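Local structure of pyocin-S2 (Pseudomonas aeruginosa, 5ODW) at residues Pro124-Thr129 with Leu156-Ser161; Leu77-Glu82 with Asp107-Ala112; Asn71-Thr76 with Ile176-Gln181; Thr49-Tyr54 with Ser143-Ser148; Lys56-Leu61 with Ser161-Ala166. The protein kills sensitive bacterial cells by breaking down their chromosomal DNA and blocking lipid synthesis, this chain being its mostly helical N-terminal part ahead of the nuclease domain. All coordinates share one frame; numbering follows the deposited sequence.

Contact 1 of 5, residues Pro124-Thr129 with Leu156-Ser161; sequences PANLYT and LDRHMS
Tyr-128 and His-159 form an edge-to-face aromatic pair where the loop after helix 96-121 comes down on helix 153-204, at a surface bound by the chain of another protein. The tyrosine supplies the edge: its CE1 stands over the imidazole face, 3.9 Å from His-159 CD2, with the two planes nearly perpendicular at 84°. Arg-158 works on the tyrosine differently. Its CG sits over one ring face in a CH-pi contact, 3.9 Å from the Tyr-128 centroid, and a bend at chi2 (107°) carries the guanidinium along the ring, where NE comes within 3.5 Å of Tyr-128 CE2. The guanidinium plane is inclined 59° to the ring, so it does not stack flat; NH2 goes on to bond the backbone of the other protein, while NH1 makes a salt bridge with Glu-162. The loop is braced by an Asx motif, Thr-129 N donating to Asn-126 OD1 (2.8 Å). Both imidazole nitrogens are taken, NE2 by Gln-144 and ND1 by Ser-137, and Gln-144 also bonds Tyr-128 OH. The loop thus lies against helices 133-148 and 153-204 together, Met-140 touching both side chains; helix 47-70 packs against Leu-156 and Met-160, and Tyr-26 of strand 24-26 against Met-160 and Ser-161.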
# COMPACT_ATOMS: atom_id res chain seq x y z
N PRO C 124 -30.28 18.41 -20.72
CA PRO C 124 -29.36 19.27 -19.94
C PRO C 124 -27.91 19.18 -20.40
O PRO C 124 -27.44 18.10 -20.77
CB PRO C 124 -29.53 18.76 -18.50
CG PRO C 124 -30.13 17.40 -18.63
CD PRO C 124 -31.01 17.48 -19.83
N ALA C 125 -27.22 20.32 -20.39
CA ALA C 125 -25.84 20.40 -20.82
C ALA C 125 -24.84 19.69 -19.91
O ALA C 125 -24.88 19.82 -18.69
CB ALA C 125 -25.43 21.85 -21.04
N ASN C 126 -23.95 18.95 -20.55
CA ASN C 126 -22.89 18.20 -19.89
C ASN C 126 -21.85 17.83 -20.95
O ASN C 126 -22.02 18.12 -22.13
CB ASN C 126 -23.43 16.98 -19.13
CG ASN C 126 -24.03 15.95 -20.04
OD1 ASN C 126 -23.54 15.73 -21.15
ND2 ASN C 126 -25.08 15.29 -19.58
N LEU C 127 -20.77 17.18 -20.54
CA LEU C 127 -19.72 16.82 -21.49
C LEU C 127 -20.21 15.88 -22.59
O LEU C 127 -19.79 16.00 -23.74
CB LEU C 127 -18.52 16.20 -20.75
CG LEU C 127 -17.75 17.20 -19.89
CD1 LEU C 127 -16.48 16.57 -19.34
CD2 LEU C 127 -17.42 18.43 -20.70
N TYR C 128 -21.09 14.95 -22.24
CA TYR C 128 -21.66 14.01 -23.19
C TYR C 128 -22.51 14.66 -24.29
O TYR C 128 -22.48 14.23 -25.44
CB TYR C 128 -22.51 12.98 -22.47
CG TYR C 128 -21.75 12.01 -21.60
CD1 TYR C 128 -20.84 11.12 -22.15
CD2 TYR C 128 -21.96 11.96 -20.23
CE1 TYR C 128 -20.15 10.22 -21.36
CE2 TYR C 128 -21.28 11.06 -19.44
CZ TYR C 128 -20.38 10.20 -20.01
OH TYR C 128 -19.70 9.31 -19.21
N THR C 129 -23.28 15.68 -23.94
CA THR C 129 -24.17 16.34 -24.89
C THR C 129 -23.53 17.43 -25.76
O THR C 129 -24.18 17.97 -26.64
CB THR C 129 -25.41 16.95 -24.21
OG1 THR C 129 -25.05 18.17 -23.55
CG2 THR C 129 -26.01 15.99 -23.20
N LEU C 156 -18.01 2.67 -21.60
CA LEU C 156 -18.15 2.27 -22.99
C LEU C 156 -19.61 2.34 -23.44
O LEU C 156 -19.87 2.91 -24.50
CB LEU C 156 -17.54 0.87 -23.17
CG LEU C 156 -17.63 0.21 -24.56
CD1 LEU C 156 -16.86 1.00 -25.62
CD2 LEU C 156 -17.11 -1.19 -24.49
N ASP C 157 -20.55 1.80 -22.62
CA ASP C 157 -21.97 1.81 -22.93
C ASP C 157 -22.51 3.24 -23.00
O ASP C 157 -23.25 3.56 -23.92
CB ASP C 157 -22.77 0.95 -21.95
CG ASP C 157 -22.72 -0.56 -22.23
OD1 ASP C 157 -22.20 -0.95 -23.31
OD2 ASP C 157 -23.24 -1.35 -21.39
N ARG C 158 -22.08 4.10 -22.05
CA ARG C 158 -22.48 5.50 -22.01
C ARG C 158 -21.95 6.28 -23.21
O ARG C 158 -22.73 6.99 -23.84
CB ARG C 158 -22.09 6.17 -20.67
CG ARG C 158 -22.70 7.56 -20.48
CD ARG C 158 -23.84 7.63 -19.47
NE ARG C 158 -24.04 9.00 -18.98
CZ ARG C 158 -25.03 9.80 -19.35
NH1 ARG C 158 -25.97 9.37 -20.18
NH2 ARG C 158 -25.11 11.04 -18.87
N HIS C 159 -20.64 6.16 -23.53
CA HIS C 159 -20.03 6.86 -24.67
C HIS C 159 -20.68 6.48 -26.00
O HIS C 159 -20.86 7.35 -26.85
CB HIS C 159 -18.50 6.64 -24.74
CG HIS C 159 -17.70 7.56 -23.86
ND1 HIS C 159 -16.90 8.55 -24.40
CD2 HIS C 159 -17.55 7.56 -22.52
CE1 HIS C 159 -16.31 9.14 -23.37
NE2 HIS C 159 -16.66 8.58 -22.23
N MET C 160 -21.04 5.19 -26.17
CA MET C 160 -21.66 4.70 -27.42
C MET C 160 -23.13 5.15 -27.52
O MET C 160 -23.51 5.67 -28.57
CB MET C 160 -21.46 3.18 -27.62
CG MET C 160 -19.98 2.70 -27.72
SD MET C 160 -18.79 3.42 -28.91
CE MET C 160 -18.12 4.72 -27.99
N SER C 161 -23.93 5.03 -26.44
CA SER C 161 -25.32 5.53 -26.39
C SER C 161 -25.39 7.04 -26.68
O SER C 161 -26.26 7.47 -27.43
CB SER C 161 -25.97 5.22 -25.04
OG SER C 161 -26.06 3.83 -24.80

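Contact 2 of 5, residues Leu77-Glu82 with Asp107-Ala112; sequences LKEVDE and DALMDA
Leu-109 is the side chain that joins two helices of the bundle here, reaching from helix 96-121 to touch Glu-79 and Val-80 of helix 72-86. Its CG lies anti to the backbone N (chi1 -168°), which carries CG toward helix 72-86, and both methyls on it then meet that helix. CD2 touches Val-80 CG2 at 3.8 Å, an ordinary apolar touch between two branched side chains. The other neighbour is polar: Glu-79 runs out extended beyond CG and crosses the leucine at about a right angle, bringing its OE1 to 3.9 Å from Leu-109 CD1 and 4.0 Å from Leu-109 CD2. A carboxylate oxygen therefore lies against a pair of methyl groups. This is plain packing between two helices that follow each other in the chain, joined by the loop 87-95, and the backbones stay well apart, Val-80 CA and Leu-109 CA being 7.8 Å from each other. No hydrogen bond links the two segments. For its charge, Glu-79 has a long, weak ion pair from OE1 to Lys-113, whereas its OE2 lies close to OE2 of Glu-75, a like-charge approach that could raise the proton affinity of one of the two. Helix 153-204 closes the neighbourhood, Gln-175 touching Glu-79 and Leu-179 touching Met-110.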
# COMPACT_ATOMS: atom_id res chain seq x y z
N LEU C 77 -36.35 9.56 -48.79
CA LEU C 77 -37.42 9.48 -49.78
C LEU C 77 -38.04 8.07 -49.82
O LEU C 77 -39.23 7.94 -50.12
CB LEU C 77 -37.01 10.00 -51.17
CG LEU C 77 -36.68 11.51 -51.29
CD1 LEU C 77 -36.22 11.85 -52.69
CD2 LEU C 77 -37.86 12.43 -50.88
N LYS C 78 -37.27 7.04 -49.41
CA LYS C 78 -37.76 5.67 -49.28
C LYS C 78 -38.68 5.57 -48.02
O LYS C 78 -39.64 4.78 -48.03
CB LYS C 78 -36.59 4.67 -49.20
CG LYS C 78 -36.97 3.21 -49.49
CD LYS C 78 -35.95 2.25 -48.88
CE LYS C 78 -36.49 0.85 -48.66
NZ LYS C 78 -35.54 -0.01 -47.91
N GLU C 79 -38.39 6.37 -46.95
CA GLU C 79 -39.22 6.39 -45.73
C GLU C 79 -40.58 6.97 -46.11
O GLU C 79 -41.63 6.41 -45.75
CB GLU C 79 -38.60 7.28 -44.64
CG GLU C 79 -37.52 6.63 -43.80
CD GLU C 79 -37.08 7.48 -42.61
OE1 GLU C 79 -37.93 8.20 -42.05
OE2 GLU C 79 -35.88 7.40 -42.23
N VAL C 80 -40.54 8.10 -46.88
CA VAL C 80 -41.67 8.83 -47.42
C VAL C 80 -42.50 7.87 -48.27
O VAL C 80 -43.71 7.79 -48.09
CB VAL C 80 -41.17 10.09 -48.22
CG1 VAL C 80 -42.27 10.72 -49.08
CG2 VAL C 80 -40.57 11.13 -47.28
N ASP C 81 -41.83 7.09 -49.15
CA ASP C 81 -42.48 6.12 -50.03
C ASP C 81 -43.14 4.96 -49.26
O ASP C 81 -44.24 4.55 -49.67
CB ASP C 81 -41.54 5.64 -51.14
CG ASP C 81 -41.32 6.67 -52.26
OD1 ASP C 81 -41.52 7.89 -52.01
OD2 ASP C 81 -40.90 6.26 -53.36
N GLU C 82 -42.55 4.49 -48.16
CA GLU C 82 -43.20 3.47 -47.33
C GLU C 82 -44.48 3.99 -46.65
O GLU C 82 -45.50 3.31 -46.64
CB GLU C 82 -42.23 2.93 -46.27
CG GLU C 82 -41.40 1.75 -46.73
CD GLU C 82 -42.25 0.55 -47.09
OE1 GLU C 82 -43.49 0.69 -47.14
OE2 GLU C 82 -41.68 -0.54 -47.34
N ASP C 107 -44.80 16.58 -44.09
CA ASP C 107 -44.91 17.45 -42.92
C ASP C 107 -45.01 16.68 -41.60
O ASP C 107 -44.40 17.05 -40.61
CB ASP C 107 -46.11 18.38 -43.05
CG ASP C 107 -45.93 19.42 -44.14
OD1 ASP C 107 -44.88 19.42 -44.80
OD2 ASP C 107 -46.85 20.24 -44.33
N ALA C 108 -45.81 15.61 -41.58
CA ALA C 108 -45.99 14.76 -40.41
C ALA C 108 -44.69 14.09 -40.06
O ALA C 108 -44.36 14.00 -38.87
CB ALA C 108 -47.07 13.71 -40.65
N LEU C 109 -43.93 13.66 -41.10
CA LEU C 109 -42.62 13.03 -40.94
C LEU C 109 -41.62 14.05 -40.44
O LEU C 109 -40.90 13.76 -39.49
CB LEU C 109 -42.12 12.38 -42.24
CG LEU C 109 -40.90 11.45 -42.10
CD1 LEU C 109 -41.19 10.25 -41.19
CD2 LEU C 109 -40.41 11.00 -43.46
N MET C 110 -41.62 15.26 -41.05
CA MET C 110 -40.78 16.39 -40.69
C MET C 110 -40.96 16.74 -39.22
O MET C 110 -39.96 16.82 -38.49
CB MET C 110 -41.13 17.60 -41.57
CG MET C 110 -39.97 18.54 -41.80
SD MET C 110 -40.49 20.22 -42.28
CE MET C 110 -41.11 19.93 -43.93
N ASP C 111 -42.21 16.88 -38.78
CA ASP C 111 -42.51 17.21 -37.40
C ASP C 111 -42.05 16.13 -36.43
O ASP C 111 -41.56 16.43 -35.35
CB ASP C 111 -44.01 17.47 -37.23
CG ASP C 111 -44.45 18.78 -37.85
OD1 ASP C 111 -43.58 19.52 -38.36
OD2 ASP C 111 -45.66 19.07 -37.83
N ALA C 112 -42.21 14.87 -36.82
CA ALA C 112 -41.80 13.75 -35.98
C ALA C 112 -40.29 13.79 -35.76
O ALA C 112 -39.80 13.54 -34.67
CB ALA C 112 -42.20 12.43 -36.63

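Contact 3 of 5, residues Asn71-Thr76 with Ile176-Gln181; sequences NLKNET and IAILKQ
Apolar contact carries almost everything between Ile-178 of helix 153-204 and the first turn of helix 72-86. Methyl against methyl is the closest meeting: Ile-178 CG2 to Thr-76 CG2 at 3.5 Å, with Ile-178 CD1 also 3.8 Å from that same threonine methyl. With CG1 anti to the carbonyl carbon (chi1 -60°) and the chain extended to CD1, the isoleucine reaches residues spread over about one turn. Its CD1 rests on backbone as much as on side chains, 3.9 Å from Lys-73 CA and 3.9 Å from Leu-72 O, while Leu-72 CB is a little farther, at 4.3 Å. The aliphatic start of Lys-73 flanks this tip.

The polar part is slight. Thr-76 turns its methyl to the isoleucine and its OG1 toward Gln-175, to which it makes a weak hydrogen bond; no hydrogen bond crosses between the segments themselves. Geometrically, the axes of segments 72-76 and 176-181 cross at -68°, 10.4 Å apart at the closest. Ile-178 alone touches three residues of the other helix. Such chemistry, methyls on methyls and on a helix backbone, implies a contact held by shape and partial burial, with no directional bond to fix its angle.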
# COMPACT_ATOMS: atom_id res chain seq x y z
N ASN C 71 -26.03 8.21 -48.54
CA ASN C 71 -27.31 8.03 -49.23
C ASN C 71 -28.55 8.49 -48.47
O ASN C 71 -29.57 7.81 -48.49
CB ASN C 71 -27.51 6.55 -49.55
CG ASN C 71 -26.34 5.95 -50.30
OD1 ASN C 71 -25.78 6.56 -51.21
ND2 ASN C 71 -25.96 4.73 -49.92
N LEU C 72 -28.49 9.63 -47.80
CA LEU C 72 -29.62 10.10 -46.98
C LEU C 72 -30.84 10.56 -47.81
O LEU C 72 -31.97 10.40 -47.34
CB LEU C 72 -29.20 11.18 -45.96
CG LEU C 72 -30.05 11.25 -44.68
CD1 LEU C 72 -30.02 9.93 -43.89
CD2 LEU C 72 -29.65 12.41 -43.83
N LYS C 73 -30.62 11.11 -49.04
CA LYS C 73 -31.68 11.58 -49.96
C LYS C 73 -32.62 10.43 -50.33
O LYS C 73 -33.83 10.59 -50.24
CB LYS C 73 -31.10 12.19 -51.26
CG LYS C 73 -30.04 13.28 -51.06
CD LYS C 73 -29.80 14.09 -52.33
CE LYS C 73 -28.61 15.01 -52.21
NZ LYS C 73 -28.61 16.02 -53.31
N ASN C 74 -32.05 9.27 -50.71
CA ASN C 74 -32.78 8.06 -51.12
C ASN C 74 -33.40 7.37 -49.94
O ASN C 74 -34.53 6.91 -50.04
CB ASN C 74 -31.87 7.09 -51.87
CG ASN C 74 -31.07 7.76 -52.95
OD1 ASN C 74 -31.61 8.42 -53.85
ND2 ASN C 74 -29.75 7.67 -52.82
N GLU C 75 -32.66 7.30 -48.82
CA GLU C 75 -33.13 6.67 -47.59
C GLU C 75 -34.38 7.38 -47.08
O GLU C 75 -35.38 6.71 -46.80
CB GLU C 75 -32.02 6.66 -46.53
CG GLU C 75 -32.34 5.84 -45.30
CD GLU C 75 -33.22 6.49 -44.25
OE1 GLU C 75 -32.91 7.62 -43.81
OE2 GLU C 75 -34.22 5.85 -43.86
N THR C 76 -34.34 8.73 -46.96
CA THR C 76 -35.48 9.47 -46.44
C THR C 76 -36.65 9.48 -47.46
O THR C 76 -37.80 9.30 -47.06
CB THR C 76 -35.04 10.84 -45.91
OG1 THR C 76 -36.01 11.31 -44.97
CG2 THR C 76 -34.80 11.85 -46.99
N ILE C 176 -34.59 16.95 -42.04
CA ILE C 176 -35.55 18.06 -41.99
C ILE C 176 -35.31 18.99 -43.20
O ILE C 176 -36.27 19.42 -43.84
CB ILE C 176 -35.56 18.79 -40.61
CG1 ILE C 176 -36.00 17.83 -39.49
CG2 ILE C 176 -36.50 20.02 -40.65
CD1 ILE C 176 -35.62 18.19 -38.14
N ALA C 177 -34.02 19.24 -43.54
CA ALA C 177 -33.62 20.05 -44.70
C ALA C 177 -34.14 19.42 -45.99
O ALA C 177 -34.67 20.14 -46.85
CB ALA C 177 -32.10 20.16 -44.74
N ILE C 178 -34.03 18.08 -46.11
CA ILE C 178 -34.50 17.29 -47.26
C ILE C 178 -36.03 17.38 -47.36
O ILE C 178 -36.55 17.54 -48.46
CB ILE C 178 -34.01 15.80 -47.25
CG1 ILE C 178 -32.47 15.69 -47.26
CG2 ILE C 178 -34.63 15.03 -48.41
CD1 ILE C 178 -31.91 14.31 -47.20
N LEU C 179 -36.73 17.26 -46.21
CA LEU C 179 -38.19 17.31 -46.15
C LEU C 179 -38.74 18.71 -46.38
O LEU C 179 -39.83 18.81 -46.93
CB LEU C 179 -38.74 16.69 -44.85
CG LEU C 179 -38.59 15.17 -44.73
CD1 LEU C 179 -38.58 14.73 -43.28
CD2 LEU C 179 -39.66 14.43 -45.51
N LYS C 180 -38.00 19.77 -45.99
CA LYS C 180 -38.38 21.18 -46.21
C LYS C 180 -38.40 21.45 -47.73
O LYS C 180 -39.35 22.06 -48.22
CB LYS C 180 -37.38 22.13 -45.52
CG LYS C 180 -38.04 23.18 -44.64
CD LYS C 180 -37.92 22.84 -43.15
CE LYS C 180 -38.51 23.91 -42.24
NZ LYS C 180 -38.31 23.57 -40.81
N GLN C 181 -37.37 20.96 -48.45
CA GLN C 181 -37.23 21.08 -49.90
C GLN C 181 -38.28 20.23 -50.62
O GLN C 181 -38.82 20.68 -51.63
CB GLN C 181 -35.81 20.72 -50.36
CG GLN C 181 -35.56 20.97 -51.86
CD GLN C 181 -34.12 20.79 -52.30
OE1 GLN C 181 -33.24 20.55 -51.47
NE2 GLN C 181 -33.84 20.89 -53.60

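Contact 4 of 5, residues Thr49-Tyr54 with Ser143-Ser148; sequences TGMQEY and SQLLAS
Leu-145 starts with CG anti to its carbonyl carbon (chi1 -68°) and goes on with CD1 extended (chi2 -167°), which drives that one methyl straight at Gly-50 on helix 47-70. The tip stops 4.0 Å from Gly-50 CA. Because glycine has no side chain, the leucine rests directly on the helix backbone, and the CA atoms of Gly-50 and Leu-145 come to 7.8 Å. Met-51, next in the chain, folds its side chain back, with chi2 at -37°, and sets its sulfur beside the same methyl: Met-51 SD to Leu-145 CD1 is 4.3 Å. One leucine methyl is therefore the whole of the direct meeting, and no hydrogen bond links the segments.

On the leucine's own helix, the last turn is tied by a doubled acceptor. Gln-144 O takes Ser-148 OG at 2.7 Å and Ser-148 N at 2.9 Å, from opposite faces of the carbonyl plane. Around the contact, Tyr-141 reaches across from helix 133-148 to bond Gly-50 O through its hydroxyl, and Tyr-152 touches Leu-145 and Thr-49. Aromatic side chains of another protein pack on Leu-146, Ala-147 and Ser-148, and one bonds Ala-147 O. A large apolar residue seated on a glycine of the facing helix is a familiar device of helix-to-helix packing, used here to join helices 47-70 and 133-148 at one end of the elongated helical domain.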
# COMPACT_ATOMS: atom_id res chain seq x y z
N THR C 49 -7.92 -3.61 -22.64
CA THR C 49 -9.11 -4.23 -23.23
C THR C 49 -10.25 -3.20 -23.40
O THR C 49 -11.02 -3.31 -24.36
CB THR C 49 -9.54 -5.51 -22.47
OG1 THR C 49 -9.89 -5.17 -21.13
CG2 THR C 49 -8.45 -6.59 -22.45
N GLY C 50 -10.29 -2.19 -22.54
CA GLY C 50 -11.26 -1.10 -22.62
C GLY C 50 -11.09 -0.26 -23.86
O GLY C 50 -12.06 0.09 -24.54
N MET C 51 -9.82 0.04 -24.18
CA MET C 51 -9.41 0.81 -25.35
C MET C 51 -9.66 0.01 -26.63
O MET C 51 -10.15 0.58 -27.61
CB MET C 51 -7.95 1.26 -25.21
CG MET C 51 -7.73 2.42 -24.20
SD MET C 51 -8.99 3.76 -24.05
CE MET C 51 -8.78 4.60 -25.62
N GLN C 52 -9.37 -1.32 -26.57
CA GLN C 52 -9.57 -2.35 -27.61
C GLN C 52 -11.07 -2.49 -27.93
O GLN C 52 -11.42 -2.58 -29.11
CB GLN C 52 -9.01 -3.69 -27.10
CG GLN C 52 -9.04 -4.85 -28.09
CD GLN C 52 -8.96 -6.19 -27.38
OE1 GLN C 52 -7.98 -6.49 -26.66
NE2 GLN C 52 -9.98 -7.03 -27.55
N GLU C 53 -11.95 -2.50 -26.90
CA GLU C 53 -13.40 -2.63 -27.07
C GLU C 53 -14.01 -1.36 -27.63
O GLU C 53 -14.99 -1.43 -28.39
CB GLU C 53 -14.09 -3.03 -25.75
CG GLU C 53 -13.85 -4.47 -25.30
CD GLU C 53 -14.13 -5.53 -26.34
OE1 GLU C 53 -15.31 -5.68 -26.74
OE2 GLU C 53 -13.17 -6.21 -26.77
N TYR C 54 -13.43 -0.19 -27.28
CA TYR C 54 -13.84 1.14 -27.74
C TYR C 54 -13.59 1.26 -29.22
O TYR C 54 -14.50 1.63 -29.96
CB TYR C 54 -13.10 2.25 -26.98
CG TYR C 54 -13.54 3.65 -27.37
CD1 TYR C 54 -12.99 4.28 -28.48
CD2 TYR C 54 -14.51 4.32 -26.64
CE1 TYR C 54 -13.42 5.54 -28.88
CE2 TYR C 54 -14.93 5.60 -27.01
CZ TYR C 54 -14.38 6.20 -28.13
OH TYR C 54 -14.78 7.46 -28.51
N SER C 143 -9.40 8.87 -20.14
CA SER C 143 -9.20 9.65 -18.92
C SER C 143 -10.05 9.09 -17.79
O SER C 143 -9.57 8.98 -16.66
CB SER C 143 -9.57 11.10 -19.14
OG SER C 143 -8.82 11.63 -20.23
N GLN C 144 -11.31 8.70 -18.11
CA GLN C 144 -12.25 8.09 -17.16
C GLN C 144 -11.76 6.73 -16.69
O GLN C 144 -11.85 6.45 -15.51
CB GLN C 144 -13.64 7.99 -17.77
CG GLN C 144 -14.37 9.31 -17.75
CD GLN C 144 -15.66 9.28 -18.50
OE1 GLN C 144 -15.71 8.95 -19.68
NE2 GLN C 144 -16.74 9.67 -17.83
N LEU C 145 -11.20 5.89 -17.61
CA LEU C 145 -10.64 4.57 -17.26
C LEU C 145 -9.44 4.70 -16.32
O LEU C 145 -9.36 4.00 -15.32
CB LEU C 145 -10.25 3.75 -18.52
CG LEU C 145 -11.37 3.24 -19.47
CD1 LEU C 145 -10.82 2.23 -20.43
CD2 LEU C 145 -12.53 2.60 -18.73
N LEU C 146 -8.51 5.63 -16.65
CA LEU C 146 -7.29 5.94 -15.90
C LEU C 146 -7.59 6.54 -14.51
O LEU C 146 -6.99 6.11 -13.52
CB LEU C 146 -6.36 6.85 -16.72
CG LEU C 146 -5.67 6.22 -17.94
CD1 LEU C 146 -5.29 7.25 -18.95
CD2 LEU C 146 -4.43 5.49 -17.56
N ALA C 147 -8.55 7.47 -14.43
CA ALA C 147 -9.00 8.12 -13.19
C ALA C 147 -9.79 7.19 -12.28
O ALA C 147 -9.54 7.20 -11.08
CB ALA C 147 -9.84 9.35 -13.50
N SER C 148 -10.74 6.40 -12.82
CA SER C 148 -11.59 5.51 -12.02
C SER C 148 -10.96 4.19 -11.62
O SER C 148 -11.37 3.63 -10.61
CB SER C 148 -12.92 5.25 -12.72
OG SER C 148 -12.77 4.53 -13.93

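Contact 5 of 5, residues Lys56-Leu61 with Ser161-Ala166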
# COMPACT_ATOMS: atom_id res chain seq x y z
N LYS C 56 -13.24 -1.07 -31.44
CA LYS C 56 -14.14 -2.04 -32.11
C LYS C 56 -15.53 -1.44 -32.33
O LYS C 56 -16.05 -1.45 -33.46
CB LYS C 56 -14.26 -3.36 -31.34
CG LYS C 56 -13.07 -4.29 -31.53
CD LYS C 56 -13.37 -5.71 -31.07
CE LYS C 56 -12.14 -6.37 -30.51
NZ LYS C 56 -12.47 -7.64 -29.79
N LEU C 57 -16.14 -0.92 -31.25
CA LEU C 57 -17.49 -0.35 -31.32
C LEU C 57 -17.57 0.99 -32.05
O LEU C 57 -18.53 1.21 -32.79
CB LEU C 57 -18.11 -0.26 -29.93
CG LEU C 57 -18.67 -1.55 -29.37
CD1 LEU C 57 -18.60 -1.55 -27.87
CD2 LEU C 57 -20.09 -1.79 -29.84
N ARG C 58 -16.58 1.87 -31.82
CA ARG C 58 -16.51 3.20 -32.44
C ARG C 58 -16.51 3.11 -33.95
O ARG C 58 -17.28 3.85 -34.56
CB ARG C 58 -15.32 4.04 -31.91
CG ARG C 58 -15.19 5.47 -32.47
CD ARG C 58 -16.17 6.49 -31.90
NE ARG C 58 -16.21 7.71 -32.71
CZ ARG C 58 -15.84 8.92 -32.30
NH1 ARG C 58 -15.38 9.10 -31.07
NH2 ARG C 58 -15.92 9.96 -33.12
N SER C 59 -15.73 2.19 -34.57
CA SER C 59 -15.73 2.02 -36.04
C SER C 59 -17.12 1.62 -36.63
O SER C 59 -17.59 2.28 -37.56
CB SER C 59 -14.64 1.06 -36.48
OG SER C 59 -14.58 -0.06 -35.62
N THR C 60 -17.79 0.60 -36.02
CA THR C 60 -19.12 0.10 -36.40
C THR C 60 -20.25 1.12 -36.27
O THR C 60 -21.28 0.97 -36.91
CB THR C 60 -19.48 -1.16 -35.64
OG1 THR C 60 -19.05 -1.00 -34.30
CG2 THR C 60 -18.85 -2.41 -36.24
N LEU C 61 -20.05 2.14 -35.41
CA LEU C 61 -20.97 3.23 -35.15
C LEU C 61 -20.69 4.40 -36.11
O LEU C 61 -21.63 5.05 -36.59
CB LEU C 61 -20.76 3.65 -33.70
CG LEU C 61 -21.81 4.54 -33.04
CD1 LEU C 61 -22.96 3.71 -32.49
CD2 LEU C 61 -21.19 5.31 -31.89
N SER C 161 -23.93 5.03 -26.44
CA SER C 161 -25.32 5.53 -26.39
C SER C 161 -25.39 7.04 -26.68
O SER C 161 -26.26 7.47 -27.43
CB SER C 161 -25.97 5.22 -25.04
OG SER C 161 -26.06 3.83 -24.80
N GLU C 162 -24.44 7.81 -26.12
CA GLU C 162 -24.29 9.27 -26.28
C GLU C 162 -23.83 9.67 -27.69
O GLU C 162 -24.11 10.79 -28.11
CB GLU C 162 -23.34 9.85 -25.21
CG GLU C 162 -23.93 9.90 -23.80
CD GLU C 162 -25.09 10.84 -23.58
OE1 GLU C 162 -25.15 11.90 -24.25
OE2 GLU C 162 -25.94 10.53 -22.71
N LEU C 163 -23.10 8.79 -28.40
CA LEU C 163 -22.63 9.00 -29.77
C LEU C 163 -23.69 8.52 -30.75
O LEU C 163 -23.74 9.01 -31.88
CB LEU C 163 -21.30 8.27 -30.03
CG LEU C 163 -20.10 8.77 -29.23
CD1 LEU C 163 -18.91 7.89 -29.46
CD2 LEU C 163 -19.73 10.18 -29.60
N ALA C 164 -24.55 7.56 -30.33
CA ALA C 164 -25.67 7.07 -31.14
C ALA C 164 -26.62 8.26 -31.29
O ALA C 164 -27.00 8.58 -32.41
CB ALA C 164 -26.37 5.90 -30.45
N LYS C 165 -26.89 8.97 -30.19
CA LYS C 165 -27.72 10.19 -30.21
C LYS C 165 -27.10 11.37 -30.99
O LYS C 165 -27.80 12.06 -31.72
CB LYS C 165 -28.06 10.61 -28.78
CG LYS C 165 -29.07 9.70 -28.10
CD LYS C 165 -29.16 10.00 -26.62
CE LYS C 165 -30.24 9.17 -25.94
NZ LYS C 165 -31.61 9.72 -26.17
N ALA C 166 -25.80 11.60 -30.81
CA ALA C 166 -25.03 12.63 -31.53
C ALA C 166 -25.15 12.46 -33.07
O ALA C 166 -25.42 13.43 -33.80
CB ALA C 166 -23.57 12.56 -31.11
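Leu-61 and Leu-163 cross at about a right angle between two helices that run nearly the same way. Leu-61 sends its CD2 across to the root of Leu-163, touching CB at 3.5 Å, and the same methyl lies over the backbone beyond, 4.3 Å from Ala-164 N. Leu-163 points back with CG anti to its carbonyl carbon (chi1 -65°), and its CD1 meets Arg-58 across the arginine's chain, 3.9 Å from Arg-58 CD and 4.1 Å from Arg-58 NH1. So one leucine is met at two places: by an apolar methyl near the backbone, and by the arginine near its end.

Arg-58 also lies about perpendicular to Leu-163. Its chain bends at chi2 (77°), which lays the methylene part against the leucine and takes the charged end past it toward polar partners. NE makes a salt bridge with Asp-62 one turn on, and NH1 bonds Pro-134 O and the hydroxyl of Tyr-54. These bonds should hold the guanidinium in place and so steady the aliphatic surface that Leu-163 touches.

Within helix 47-70, Thr-60 OG1 donates to Leu-57 O at 2.7 Å, coming from above the carbonyl plane. Phe-133 and Ser-137 of helix 133-148 touch Leu-163, and Tyr-167 touches Leu-61. The axes of segments 56-61 and 161-166 lie 11.1 Å apart with only 15° between their directions, so helices 47-70 and 153-204 pack here as near-parallel neighbours, the side-by-side layering expected in an elongated helical bundle.

Overall arrangement
Contacts 1, 4 and 5 lie on one side of the chain's centre and touch one another; contacts 2 and 3 form a second group across that centre, their own centres about 9 Å apart. Helix 153-204 serves contacts 1, 3 and 5, helix 47-70 contacts 4 and 5, and helix 72-86 contacts 2 and 3. Contacts 2, 4 and 5 are buried and rest mainly on leucine methyls; contact 3 is partly buried, with an exposed lysine beside it. Contact 1, also partly buried, differs most: it uses a loop, aromatic rings and an arginine, and it faces another protein, which also reaches contact 4 but not contacts 2, 3 or 5.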